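Cleavage stimulation factor 77 (Encephalitozoon cuniculi, PDB 2UY1) probably takes part in mRNA 3'-end processing and may bind mRNA, as a helical-repeat protein of the Suppressor of forked family. Local coordinates at residues Met18-Ala21 with Arg22-Tyr25; Ser27-Tyr30 with Arg31-Glu34; Ser196-His199 with Phe200-Tyr204. One frame throughout, in Å; residues are numbered along the deposited sequence.

All three contacts are local, each made within a single stretch of chain. Contact 1 lies inside helix 14-26. Contact 2 forms the turn into helix 30-40, which follows next. Their centres are about 9 Å apart and they touch directly: Tyr25 CD1 packs on Leu33 CD2 at 3.6 Å, and Leu24 CD2 on Ser32 CB at 3.7 Å. Contact 3 sits much further along the chain, in helix 193-208. Its centre is about 26 Å from that of contact 1 and 30 Å from that of contact 2, and it touches neither. Together they sample the all-helical array of the Suf family, at an early hairpin and at a more central helix.

Contact 1 of 3, residues Met18-Ala21 with Arg22-Tyr25; sequences MEHA and RRLY
Arg23 folds back along the helix over His20, one turn earlier. Its CB lies 3.4 Å from His20 O, and CG passes beside Glu19 O. The chain then bends at chi3. This turns NE back to Glu19 O at 3.4 Å, at an angle too poor for a hydrogen bond. The guanidinium comes down with one face on the backbone of His20, CA standing 3.4 Å from its plane. One terminal nitrogen, NH2, approaches Glu19 CB. The other, NH1, reaches the edge of the His20 ring, 3.4 Å from ND1. The angle there is again poor, and the two flat groups are turned 41° from each other. The approach is therefore close polar contact, not a bond.

Leu24 takes a face of the same imidazole. Its CD1 stands 3.9 Å from the ring centroid, 22° off the normal, a CH-pi contact displaced toward NE2. His20 has CG anti to its own N (chi1 -178°), which carries the ring along the helix to meet both partners. On another side of the helix, Met18 and Arg22 run side by side, with Met18 CE 3.8 Å from Arg22 NH2. Both also touch Leu52 of helix 47-57.

Below the side chains run four ordinary i to i+4 bonds, among them the nearly straight Leu24 N to His20 O at 2.9 Å. Ala21 is buried against Leu36 of helix 30-40. The carboxylate of Glu19 stays 5.0 Å from Arg23, measured OE2 to NH2. This is too far for a salt bridge, so any attraction is probably weak. Across this contact the hydrogen bonds are all backbone ones; the side chains add a CH-pi contact and close packing, with perhaps weak electrostatics.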
ATOM      1  N   MET B  18     -37.011  19.322 -28.140  1.00 35.03           N
ATOM      2  CA  MET B  18     -38.285  18.620 -28.076  1.00 35.24           C
ATOM      3  C   MET B  18     -39.416  19.455 -27.468  1.00 34.35           C
ATOM      4  O   MET B  18     -40.507  19.595 -28.047  1.00 33.13           O
ATOM      5  CB  MET B  18     -38.066  17.351 -27.244  1.00 36.86           C
ATOM      6  CG  MET B  18     -39.158  16.357 -27.298  1.00 39.25           C
ATOM      7  SD  MET B  18     -39.744  16.008 -28.963  1.00 49.39           S
ATOM      8  CE  MET B  18     -40.997  14.836 -28.460  1.00 45.22           C
ATOM      9  N   GLU B  19     -39.131  20.015 -26.303  1.00 33.81           N
ATOM     10  CA  GLU B  19     -40.080  20.810 -25.539  1.00 34.13           C
ATOM     11  C   GLU B  19     -40.400  22.127 -26.231  1.00 32.65           C
ATOM     12  O   GLU B  19     -41.534  22.541 -26.196  1.00 32.95           O
ATOM     13  CB  GLU B  19     -39.569  21.019 -24.108  1.00 33.86           C
ATOM     14  CG  GLU B  19     -39.972  19.879 -23.121  1.00 34.80           C
ATOM     15  CD  GLU B  19     -39.043  19.745 -21.886  1.00 37.60           C
ATOM     16  OE1 GLU B  19     -39.081  18.655 -21.215  1.00 40.51           O
ATOM     17  OE2 GLU B  19     -38.272  20.716 -21.590  1.00 40.96           O
ATOM     18  N   HIS B  20     -39.402  22.756 -26.857  1.00 31.93           N
ATOM     19  CA  HIS B  20     -39.586  23.953 -27.703  1.00 31.53           C
ATOM     20  C   HIS B  20     -40.481  23.649 -28.906  1.00 32.03           C
ATOM     21  O   HIS B  20     -41.497  24.358 -29.137  1.00 31.33           O
ATOM     22  CB  HIS B  20     -38.222  24.495 -28.141  1.00 31.33           C
ATOM     23  CG  HIS B  20     -38.291  25.750 -28.968  1.00 31.82           C
ATOM     24  ND1 HIS B  20     -39.089  26.823 -28.636  1.00 33.66           N
ATOM     25  CD2 HIS B  20     -37.625  26.114 -30.087  1.00 30.61           C
ATOM     26  CE1 HIS B  20     -38.925  27.783 -29.528  1.00 32.83           C
ATOM     27  NE2 HIS B  20     -38.062  27.370 -30.433  1.00 30.14           N
ATOM     28  N   ALA B  21     -40.148  22.561 -29.622  1.00 31.15           N
ATOM     29  CA  ALA B  21     -40.951  22.047 -30.749  1.00 32.66           C
ATOM     30  C   ALA B  21     -42.412  21.806 -30.391  1.00 32.48           C
ATOM     31  O   ALA B  21     -43.317  22.197 -31.149  1.00 33.66           O
ATOM     32  CB  ALA B  21     -40.303  20.754 -31.403  1.00 31.45           C
ATOM     33  N   ARG B  22     -42.638  21.211 -29.229  1.00 32.97           N
ATOM     34  CA  ARG B  22     -43.999  20.905 -28.779  1.00 34.56           C
ATOM     35  C   ARG B  22     -44.791  22.193 -28.419  1.00 34.63           C
ATOM     36  O   ARG B  22     -45.957  22.333 -28.814  1.00 34.66           O
ATOM     37  CB  ARG B  22     -43.960  19.922 -27.627  1.00 34.48           C
ATOM     38  CG  ARG B  22     -45.290  19.354 -27.219  1.00 38.48           C
ATOM     39  CD  ARG B  22     -45.128  18.404 -26.013  1.00 46.07           C
ATOM     40  NE  ARG B  22     -44.640  17.029 -26.282  1.00 49.58           N
ATOM     41  CZ  ARG B  22     -45.170  16.148 -27.151  1.00 51.68           C
ATOM     42  NH1 ARG B  22     -46.192  16.467 -27.966  1.00 50.92           N
ATOM     43  NH2 ARG B  22     -44.632  14.935 -27.242  1.00 49.51           N
ATOM     44  N   ARG B  23     -44.149  23.114 -27.684  1.00 34.97           N
ATOM     45  CA  ARG B  23     -44.685  24.484 -27.467  1.00 36.27           C
ATOM     46  C   ARG B  23     -45.073  25.232 -28.758  1.00 36.14           C
ATOM     47  O   ARG B  23     -46.212  25.778 -28.856  1.00 36.35           O
ATOM     48  CB  ARG B  23     -43.680  25.358 -26.702  1.00 35.94           C
ATOM     49  CG  ARG B  23     -43.678  25.258 -25.185  1.00 37.33           C
ATOM     50  CD  ARG B  23     -42.560  26.124 -24.555  1.00 37.75           C
ATOM     51  NE  ARG B  23     -41.356  25.339 -24.234  1.00 43.97           N
ATOM     52  CZ  ARG B  23     -40.123  25.659 -24.611  1.00 45.89           C
ATOM     53  NH1 ARG B  23     -39.891  26.773 -25.293  1.00 48.26           N
ATOM     54  NH2 ARG B  23     -39.105  24.868 -24.298  1.00 50.40           N
ATOM     55  N   LEU B  24     -44.139  25.299 -29.720  1.00 36.23           N
ATOM     56  CA  LEU B  24     -44.392  25.897 -31.061  1.00 36.85           C
ATOM     57  C   LEU B  24     -45.548  25.246 -31.842  1.00 38.50           C
ATOM     58  O   LEU B  24     -46.315  25.946 -32.547  1.00 38.61           O
ATOM     59  CB  LEU B  24     -43.147  25.830 -31.936  1.00 35.89           C
ATOM     60  CG  LEU B  24     -41.956  26.721 -31.599  1.00 34.33           C
ATOM     61  CD1 LEU B  24     -40.797  26.378 -32.543  1.00 32.52           C
ATOM     62  CD2 LEU B  24     -42.354  28.207 -31.703  1.00 32.59           C
ATOM     63  N   TYR B  25     -45.642  23.909 -31.731  1.00 39.96           N
ATOM     64  CA  TYR B  25     -46.799  23.130 -32.240  1.00 41.11           C
ATOM     65  C   TYR B  25     -48.084  23.590 -31.572  1.00 41.52           C
ATOM     66  O   TYR B  25     -49.008  24.042 -32.246  1.00 40.37           O
ATOM     67  CB  TYR B  25     -46.636  21.615 -32.021  1.00 41.20           C
ATOM     68  CG  TYR B  25     -47.697  20.806 -32.730  1.00 42.08           C
ATOM     69  CD1 TYR B  25     -47.743  20.777 -34.120  1.00 42.33           C
ATOM     70  CD2 TYR B  25     -48.661  20.081 -32.019  1.00 43.34           C
ATOM     71  CE1 TYR B  25     -48.701  20.050 -34.797  1.00 45.04           C
ATOM     72  CE2 TYR B  25     -49.655  19.339 -32.697  1.00 44.79           C
ATOM     73  CZ  TYR B  25     -49.659  19.331 -34.093  1.00 44.84           C
ATOM     74  OH  TYR B  25     -50.606  18.632 -34.819  1.00 44.90           O
TER

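Contact 2 of 3, residues Ser27-Tyr30 with Arg31-Glu34; sequences SKDY and RSLE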
ATOM      1  N   SER B  27     -48.674  26.247 -29.906  1.00 41.83           N
ATOM      2  CA  SER B  27     -48.886  27.675 -30.228  1.00 40.91           C
ATOM      3  C   SER B  27     -49.471  27.909 -31.622  1.00 40.56           C
ATOM      4  O   SER B  27     -49.934  29.018 -31.920  1.00 40.68           O
ATOM      5  CB  SER B  27     -47.549  28.437 -30.163  1.00 40.73           C
ATOM      6  OG  SER B  27     -47.309  28.993 -28.884  1.00 40.44           O
ATOM      7  N   LYS B  28     -49.425  26.873 -32.468  1.00 39.37           N
ATOM      8  CA  LYS B  28     -49.572  27.000 -33.933  1.00 39.18           C
ATOM      9  C   LYS B  28     -48.670  28.079 -34.562  1.00 39.22           C
ATOM     10  O   LYS B  28     -49.050  28.831 -35.488  1.00 38.85           O
ATOM     11  CB  LYS B  28     -51.037  27.126 -34.379  1.00 38.91           C
ATOM     12  CG  LYS B  28     -51.976  26.103 -33.719  1.00 39.80           C
ATOM     13  CD  LYS B  28     -52.998  25.648 -34.691  1.00 37.52           C
ATOM     14  CE  LYS B  28     -54.049  24.748 -34.088  1.00 38.70           C
ATOM     15  NZ  LYS B  28     -54.736  24.060 -35.244  1.00 38.48           N
ATOM     16  N   ASP B  29     -47.457  28.148 -34.037  1.00 39.01           N
ATOM     17  CA  ASP B  29     -46.411  28.848 -34.730  1.00 39.14           C
ATOM     18  C   ASP B  29     -45.709  27.857 -35.680  1.00 39.84           C
ATOM     19  O   ASP B  29     -44.708  27.201 -35.303  1.00 38.65           O
ATOM     20  CB  ASP B  29     -45.438  29.481 -33.735  1.00 38.49           C
ATOM     21  CG  ASP B  29     -44.406  30.322 -34.420  1.00 36.98           C
ATOM     22  OD1 ASP B  29     -44.458  30.440 -35.665  1.00 35.44           O
ATOM     23  OD2 ASP B  29     -43.542  30.859 -33.716  1.00 33.62           O
ATOM     24  N   TYR B  30     -46.248  27.766 -36.904  1.00 40.39           N
ATOM     25  CA  TYR B  30     -45.817  26.773 -37.890  1.00 41.77           C
ATOM     26  C   TYR B  30     -44.641  27.259 -38.753  1.00 42.49           C
ATOM     27  O   TYR B  30     -43.837  26.443 -39.220  1.00 41.87           O
ATOM     28  CB  TYR B  30     -46.986  26.296 -38.742  1.00 43.12           C
ATOM     29  CG  TYR B  30     -48.085  25.551 -37.983  1.00 43.22           C
ATOM     30  CD1 TYR B  30     -49.399  25.606 -38.426  1.00 44.34           C
ATOM     31  CD2 TYR B  30     -47.807  24.794 -36.840  1.00 45.09           C
ATOM     32  CE1 TYR B  30     -50.425  24.929 -37.762  1.00 45.43           C
ATOM     33  CE2 TYR B  30     -48.838  24.102 -36.157  1.00 45.29           C
ATOM     34  CZ  TYR B  30     -50.144  24.182 -36.631  1.00 45.33           C
ATOM     35  OH  TYR B  30     -51.199  23.517 -35.980  1.00 46.53           O
ATOM     36  N   ARG B  31     -44.523  28.581 -38.902  1.00 42.67           N
ATOM     37  CA  ARG B  31     -43.346  29.204 -39.501  1.00 44.80           C
ATOM     38  C   ARG B  31     -42.079  28.852 -38.700  1.00 43.94           C
ATOM     39  O   ARG B  31     -41.125  28.326 -39.266  1.00 44.67           O
ATOM     40  CB  ARG B  31     -43.555  30.719 -39.653  1.00 44.65           C
ATOM     41  CG  ARG B  31     -44.941  31.041 -40.218  1.00 47.69           C
ATOM     42  CD  ARG B  31     -45.171  32.538 -40.561  1.00 47.90           C
ATOM     43  NE  ARG B  31     -45.979  32.618 -41.787  1.00 55.95           N
ATOM     44  CZ  ARG B  31     -46.151  33.716 -42.524  1.00 58.50           C
ATOM     45  NH1 ARG B  31     -45.578  34.863 -42.164  1.00 58.99           N
ATOM     46  NH2 ARG B  31     -46.907  33.666 -43.627  1.00 59.95           N
ATOM     47  N   SER B  32     -42.106  29.105 -37.387  1.00 43.65           N
ATOM     48  CA  SER B  32     -41.051  28.692 -36.451  1.00 42.21           C
ATOM     49  C   SER B  32     -40.834  27.177 -36.309  1.00 42.26           C
ATOM     50  O   SER B  32     -39.684  26.707 -36.270  1.00 41.91           O
ATOM     51  CB  SER B  32     -41.321  29.278 -35.062  1.00 42.25           C
ATOM     52  OG  SER B  32     -41.104  30.679 -35.015  1.00 40.81           O
ATOM     53  N   LEU B  33     -41.913  26.416 -36.153  1.00 41.59           N
ATOM     54  CA  LEU B  33     -41.808  24.952 -36.081  1.00 41.75           C
ATOM     55  C   LEU B  33     -41.093  24.370 -37.319  1.00 42.12           C
ATOM     56  O   LEU B  33     -40.260  23.467 -37.197  1.00 40.98           O
ATOM     57  CB  LEU B  33     -43.193  24.309 -35.956  1.00 41.15           C
ATOM     58  CG  LEU B  33     -43.298  22.806 -35.650  1.00 42.00           C
ATOM     59  CD1 LEU B  33     -42.462  22.424 -34.451  1.00 40.17           C
ATOM     60  CD2 LEU B  33     -44.774  22.392 -35.445  1.00 40.55           C
ATOM     61  N   GLU B  34     -41.442  24.903 -38.498  1.00 42.59           N
ATOM     62  CA  GLU B  34     -40.910  24.423 -39.789  1.00 43.37           C
ATOM     63  C   GLU B  34     -39.434  24.741 -39.988  1.00 43.45           C
ATOM     64  O   GLU B  34     -38.733  23.928 -40.616  1.00 43.73           O
ATOM     65  CB  GLU B  34     -41.738  24.923 -40.982  1.00 43.07           C
ATOM     66  CG  GLU B  34     -43.060  24.168 -41.155  1.00 44.82           C
ATOM     67  CD  GLU B  34     -43.643  24.253 -42.568  1.00 44.60           C
ATOM     68  OE1 GLU B  34     -42.930  24.655 -43.522  1.00 47.18           O
ATOM     69  OE2 GLU B  34     -44.828  23.906 -42.721  1.00 43.66           O
TER
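Asp29 turns its carboxylate across the start of helix 30-40 to meet Ser32. CG is anti to the backbone N (chi1 -175°), and this brings the carboxylate to the backbone N and side chain of Ser32. Each oxygen then takes one bond. OD1 accepts from Ser32 N at 3.2 Å, and OD2 accepts from Ser32 OG at 2.8 Å. Both donors come from above the carboxylate plane, by 55° at OD1 and 38° at OD2. The serine thus sits over the flat group, with its CB close against Asp29 CG. Two bonds to one residue should limit rotation of the carboxylate.

Tyr30 and Leu33 point the same way and lie alongside each other. Their nearest atoms, Tyr30 CD2 and Leu33 CD2, are 4.1 Å apart, and the methyl meets the ring obliquely. Lys28 CA lies over one face of the Tyr30 ring, offset toward its rim, 3.7 Å from the plane. Tyr25 of helix 14-26 packs on both Tyr30 and Leu33, and the ring of Tyr56 meets that of Tyr30. Glu34 passes closer to the backbone, its CB and CG each 3.1 Å from Tyr30 O. Its OE2 is hydrogen-bonded to Tyr56 OH.

Backbone bonds continue the turn, from Leu33 N to Asp29 O and from Glu34 N to Tyr30 O. Lys28 has positive phi and closes helix 14-26 with a Schellman motif. Asp29 follows at once as the N-cap of the next helix. A Schellman motif followed directly by an N-cap makes the tight turn of a helical hairpin, consistent with the TPR-like helical repeats of the Suf family.

Contact 3 of 3, residues Ser196-His199 with Phe200-Tyr204; sequences SRMH and FIHNY
His202 turns the edge of its ring to the carbonyl of Met198, and this is the tight part of the contact. Met198 O accepts two bonds. One is the usual helix bond from His202 N, at 3.1 Å. The other comes from His202 ND1, at 2.8 Å with an N-H...O angle of 151°. The donors reach the oxygen from opposite faces of its carbonyl plane. The oxygen lies close to the imidazole plane, 14° out of it, but ND1 stands 43° above the plane of the carbonyl. This bond requires a proton on ND1 and fixes the turn of the imidazole.

Met198 also comes to the rim of the same ring. Its chain bends at chi2 and chi3, which brings CE to 3.6 Å from His202 CE1. The two side chains cross at a slant. Tyr222 stacks on His202, and Met198 touches Tyr222 too.

Elsewhere the fit is looser. Ile201 CD1 lies over one face of the Arg197 guanidinium, 4.1 Å from its plane. The arginine is buried; NH1 is hydrogen-bonded to Asn80 O, and NE forms a salt bridge with Glu182. Phe200 CB packs on Arg197 O at 3.7 Å. Most of the touching residues are buried; Ser196 and His199, partly exposed, mark the side nearer solvent. The His199 ring has its polar partners outside the two segments: ND1 bonds with Tyr219 OH and NE2 with Glu195 OE2.

Helix 193-208 packs against both helix 173-184 and helix 213-225. Met198, Ile201 and His202 rest on helix 173-184. Met198, His199 and Asn203 meet helix 213-225. Phe200 meets Trp82 edge-to-face, which joins the helix to the earlier part of the chain.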
ATOM      1  N   SER B 196     -23.634   1.210 -41.174  1.00 32.83           N
ATOM      2  CA  SER B 196     -24.885   1.941 -41.084  1.00 31.19           C
ATOM      3  C   SER B 196     -25.521   1.685 -39.705  1.00 29.80           C
ATOM      4  O   SER B 196     -25.926   2.609 -38.964  1.00 27.65           O
ATOM      5  CB  SER B 196     -25.780   1.478 -42.251  1.00 31.33           C
ATOM      6  OG  SER B 196     -27.003   2.185 -42.295  1.00 32.48           O
ATOM      7  N   ARG B 197     -25.561   0.408 -39.341  1.00 29.04           N
ATOM      8  CA  ARG B 197     -26.016   0.023 -38.022  1.00 28.07           C
ATOM      9  C   ARG B 197     -25.221   0.696 -36.896  1.00 27.75           C
ATOM     10  O   ARG B 197     -25.785   1.063 -35.868  1.00 26.88           O
ATOM     11  CB  ARG B 197     -25.991  -1.495 -37.839  1.00 27.02           C
ATOM     12  CG  ARG B 197     -26.513  -1.944 -36.413  1.00 27.75           C
ATOM     13  CD  ARG B 197     -27.123  -3.357 -36.397  1.00 26.43           C
ATOM     14  NE  ARG B 197     -27.569  -3.739 -35.065  1.00 28.33           N
ATOM     15  CZ  ARG B 197     -28.783  -3.483 -34.567  1.00 29.28           C
ATOM     16  NH1 ARG B 197     -29.692  -2.807 -35.296  1.00 26.92           N
ATOM     17  NH2 ARG B 197     -29.076  -3.876 -33.331  1.00 29.67           N
ATOM     18  N   MET B 198     -23.917   0.802 -37.086  1.00 28.64           N
ATOM     19  CA  MET B 198     -23.002   1.317 -36.044  1.00 29.35           C
ATOM     20  C   MET B 198     -23.119   2.851 -35.900  1.00 29.79           C
ATOM     21  O   MET B 198     -22.986   3.410 -34.793  1.00 29.72           O
ATOM     22  CB  MET B 198     -21.544   0.932 -36.386  1.00 29.33           C
ATOM     23  CG  MET B 198     -21.170  -0.568 -36.149  1.00 27.39           C
ATOM     24  SD  MET B 198     -21.890  -1.285 -34.656  1.00 29.40           S
ATOM     25  CE  MET B 198     -21.163  -0.247 -33.365  1.00 28.79           C
ATOM     26  N   HIS B 199     -23.351   3.529 -37.022  1.00 29.15           N
ATOM     27  CA  HIS B 199     -23.593   4.977 -37.005  1.00 29.78           C
ATOM     28  C   HIS B 199     -24.820   5.271 -36.160  1.00 30.24           C
ATOM     29  O   HIS B 199     -24.751   6.097 -35.266  1.00 31.40           O
ATOM     30  CB  HIS B 199     -23.761   5.526 -38.415  1.00 28.79           C
ATOM     31  CG  HIS B 199     -22.472   5.616 -39.191  1.00 27.05           C
ATOM     32  ND1 HIS B 199     -21.380   6.327 -38.747  1.00 24.53           N
ATOM     33  CD2 HIS B 199     -22.131   5.135 -40.410  1.00 28.77           C
ATOM     34  CE1 HIS B 199     -20.414   6.267 -39.646  1.00 25.98           C
ATOM     35  NE2 HIS B 199     -20.844   5.547 -40.668  1.00 29.28           N
ATOM     36  N   PHE B 200     -25.919   4.544 -36.396  1.00 30.95           N
ATOM     37  CA  PHE B 200     -27.162   4.763 -35.650  1.00 30.72           C
ATOM     38  C   PHE B 200     -26.919   4.617 -34.162  1.00 30.95           C
ATOM     39  O   PHE B 200     -27.352   5.462 -33.369  1.00 31.50           O
ATOM     40  CB  PHE B 200     -28.293   3.797 -36.066  1.00 30.25           C
ATOM     41  CG  PHE B 200     -29.407   3.765 -35.087  1.00 29.68           C
ATOM     42  CD1 PHE B 200     -30.409   4.730 -35.128  1.00 30.10           C
ATOM     43  CD2 PHE B 200     -29.424   2.838 -34.076  1.00 28.05           C
ATOM     44  CE1 PHE B 200     -31.409   4.731 -34.188  1.00 27.60           C
ATOM     45  CE2 PHE B 200     -30.441   2.825 -33.112  1.00 30.48           C
ATOM     46  CZ  PHE B 200     -31.431   3.756 -33.176  1.00 29.83           C
ATOM     47  N   ILE B 201     -26.276   3.507 -33.783  1.00 30.50           N
ATOM     48  CA  ILE B 201     -26.051   3.193 -32.371  1.00 29.33           C
ATOM     49  C   ILE B 201     -25.252   4.312 -31.700  1.00 28.50           C
ATOM     50  O   ILE B 201     -25.668   4.802 -30.664  1.00 28.82           O
ATOM     51  CB  ILE B 201     -25.424   1.738 -32.200  1.00 30.14           C
ATOM     52  CG1 ILE B 201     -26.511   0.666 -32.478  1.00 29.26           C
ATOM     53  CG2 ILE B 201     -24.745   1.547 -30.858  1.00 29.15           C
ATOM     54  CD1 ILE B 201     -26.069  -0.809 -32.292  1.00 28.49           C
ATOM     55  N   HIS B 202     -24.138   4.744 -32.300  1.00 26.95           N
ATOM     56  CA  HIS B 202     -23.296   5.808 -31.722  1.00 27.18           C
ATOM     57  C   HIS B 202     -24.028   7.174 -31.670  1.00 27.23           C
ATOM     58  O   HIS B 202     -23.938   7.901 -30.679  1.00 27.92           O
ATOM     59  CB  HIS B 202     -21.998   5.993 -32.520  1.00 26.77           C
ATOM     60  CG  HIS B 202     -20.970   4.920 -32.290  1.00 26.23           C
ATOM     61  ND1 HIS B 202     -20.833   3.824 -33.124  1.00 24.30           N
ATOM     62  CD2 HIS B 202     -20.022   4.785 -31.329  1.00 23.80           C
ATOM     63  CE1 HIS B 202     -19.874   3.035 -32.659  1.00 24.25           C
ATOM     64  NE2 HIS B 202     -19.357   3.600 -31.579  1.00 23.85           N
ATOM     65  N   ASN B 203     -24.758   7.517 -32.724  1.00 26.76           N
ATOM     66  CA  ASN B 203     -25.526   8.776 -32.711  1.00 26.85           C
ATOM     67  C   ASN B 203     -26.658   8.758 -31.709  1.00 26.24           C
ATOM     68  O   ASN B 203     -26.861   9.739 -30.984  1.00 27.38           O
ATOM     69  CB  ASN B 203     -26.083   9.083 -34.087  1.00 27.23           C
ATOM     70  CG  ASN B 203     -25.073   9.702 -34.978  1.00 30.38           C
ATOM     71  OD1 ASN B 203     -24.677   9.115 -35.989  1.00 35.35           O
ATOM     72  ND2 ASN B 203     -24.610  10.886 -34.608  1.00 34.29           N
ATOM     73  N   TYR B 204     -27.420   7.664 -31.676  1.00 25.99           N
ATOM     74  CA  TYR B 204     -28.487   7.515 -30.668  1.00 25.49           C
ATOM     75  C   TYR B 204     -27.860   7.629 -29.274  1.00 25.68           C
ATOM     76  O   TYR B 204     -28.404   8.288 -28.427  1.00 24.47           O
ATOM     77  CB  TYR B 204     -29.196   6.168 -30.794  1.00 26.25           C
ATOM     78  CG  TYR B 204     -30.296   5.950 -29.780  1.00 26.20           C
ATOM     79  CD1 TYR B 204     -31.595   6.447 -30.032  1.00 24.47           C
ATOM     80  CD2 TYR B 204     -30.074   5.267 -28.590  1.00 23.35           C
ATOM     81  CE1 TYR B 204     -32.620   6.278 -29.135  1.00 20.52           C
ATOM     82  CE2 TYR B 204     -31.135   5.093 -27.670  1.00 26.45           C
ATOM     83  CZ  TYR B 204     -32.406   5.615 -27.973  1.00 24.21           C
ATOM     84  OH  TYR B 204     -33.508   5.481 -27.144  1.00 27.32           O
TER